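Local coordinates for protein L-threonine dehydrogenase (Flavobacterium frigidimaris, PDB 2YY7) that probably catalyses the NAD-dependent oxidation of L-threonine at its 3-hydroxyl, as a UDP-galactose 4-epimerase-like member of the short-chain dehydrogenase-reductase superfamily, at residues G15-L18 / T19-L22. Numbering follows the deposited sequence.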
loop_
_atom_site.group_PDB
_atom_site.type_symbol
_atom_site.label_atom_id
_atom_site.label_comp_id
_atom_site.label_asym_id
_atom_site.label_seq_id
_atom_site.Cartn_x
_atom_site.Cartn_y
_atom_site.Cartn_z
ATOM N N GLY A 15 10.323 17.393 14.263
ATOM C CA GLY A 15 10.513 17.043 15.657
ATOM C C GLY A 15 11.075 18.155 16.523
ATOM O O GLY A 15 10.675 18.305 17.680
ATOM N N THR A 16 12.004 18.927 15.965
ATOM C CA THR A 16 12.632 20.030 16.690
ATOM C C THR A 16 11.590 21.030 17.188
ATOM O O THR A 16 11.555 21.369 18.372
ATOM C CB THR A 16 13.653 20.780 15.793
ATOM O OG1 THR A 16 14.733 19.900 15.456
ATOM C CG2 THR A 16 14.213 21.999 16.521
ATOM N N GLU A 17 10.742 21.493 16.274
ATOM C CA GLU A 17 9.696 22.458 16.601
ATOM C C GLU A 17 8.547 21.833 17.384
ATOM O O GLU A 17 8.012 22.447 18.308
ATOM C CB GLU A 17 9.153 23.089 15.319
ATOM C CG GLU A 17 10.169 23.925 14.563
ATOM C CD GLU A 17 10.667 25.107 15.374
ATOM O OE1 GLU A 17 9.823 25.897 15.852
ATOM O OE2 GLU A 17 11.899 25.249 15.530
ATOM N N LEU A 18 8.177 20.612 17.008
ATOM C CA LEU A 18 7.091 19.891 17.662
ATOM C C LEU A 18 7.379 19.681 19.144
ATOM O O LEU A 18 6.501 19.862 19.986
ATOM C CB LEU A 18 6.880 18.530 16.989
ATOM C CG LEU A 18 5.811 17.630 17.615
ATOM C CD1 LEU A 18 4.434 18.265 17.464
ATOM C CD2 LEU A 18 5.847 16.275 16.940
ATOM N N THR A 19 8.612 19.295 19.455
ATOM C CA THR A 19 9.023 19.065 20.836
ATOM C C THR A 19 8.953 20.363 21.644
ATOM O O THR A 19 8.463 20.376 22.774
ATOM C CB THR A 19 10.467 18.512 20.898
ATOM O OG1 THR A 19 10.537 17.273 20.181
ATOM C CG2 THR A 19 10.891 18.270 22.348
ATOM N N GLN A 20 9.437 21.454 21.059
ATOM C CA GLN A 20 9.433 22.748 21.737
ATOM C C GLN A 20 8.016 23.218 22.040
ATOM O O GLN A 20 7.716 23.619 23.163
ATOM C CB GLN A 20 10.151 23.801 20.887
ATOM C CG GLN A 20 10.327 25.149 21.583
ATOM C CD GLN A 20 11.038 26.176 20.709
ATOM O OE1 GLN A 20 10.561 26.526 19.628
ATOM N NE2 GLN A 20 12.185 26.659 21.177
ATOM N N LYS A 21 7.147 23.162 21.037
ATOM C CA LYS A 21 5.763 23.592 21.201
ATOM C C LYS A 21 5.013 22.736 22.220
ATOM O O LYS A 21 4.279 23.256 23.062
ATOM C CB LYS A 21 5.044 23.552 19.854
ATOM C CG LYS A 21 3.610 24.064 19.887
ATOM C CD LYS A 21 3.521 25.515 20.322
ATOM C CE LYS A 21 2.076 25.994 20.298
ATOM N NZ LYS A 21 1.938 27.403 20.754
ATOM N N LEU A 22 5.196 21.424 22.149
ATOM C CA LEU A 22 4.531 20.527 23.086
ATOM C C LEU A 22 4.980 20.813 24.521
ATOM O O LEU A 22 4.173 20.786 25.450
ATOM C CB LEU A 22 4.836 19.074 22.711
ATOM C CG LEU A 22 3.720 18.206 22.119
ATOM C CD1 LEU A 22 2.646 19.048 21.467
ATOM C CD2 LEU A 22 4.337 17.231 21.120
HETATM O O HOH W 1 12.646 26.929 17.519
#
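Helix 13-26 links strands 5-8 and 31-35 in the first beta-alpha-beta unit of the NAD-binding Rossmann fold, and within its early turns Thr19 closes back on Gly15. Two donors of Thr19 converge on one acceptor, Gly15 O: the backbone N at 2.9 Å and the side-chain OG1 at 2.7 Å. They arrive from opposite faces of the carbonyl plane, each tilted from it by about 30°, an approach that lets one oxygen accept both. The hydroxyl gets there because OG1 stands beside the backbone N and anti to the carbonyl carbon (chi1 -60°). With an alanine here, Gly15 O would probably keep its helical N-H partner but lose the second bond, and the contact of this side chain with Ile7 of strand 5-8 would be reduced. The neighbouring backbone bonds are uneven: Lys21 N meets Glu17 O at 3.0 Å, nearly straight at 170°, while Gln20 N to Thr16 O is weak at 3.4 Å.

On another side of the helix, Leu18 and Leu22 run alongside each other and point the same way, CD1 of Leu18 lying 3.8 Å from CD2 of Leu22; both also touch Tyr73 of strand 71-74 and helix 216-228. Glu17 and Gln20 are likewise side by side; their carboxylate and amide planes are perpendicular, and a water bridges the two side chains, donating to Glu17 OE2 at 2.7 Å and to Gln20 OE1 at 3.0 Å. Glu17 OE2 is also hydrogen-bonded to Ser177 OG. The water thus joins two oxygens that, if the carboxylate is ionised, would not be expected to bond each other, while Thr19 faces strand 5-8 with its hydroxyl bonded within the helix, to the carbonyl directly after the NAD-binding residue Ile14.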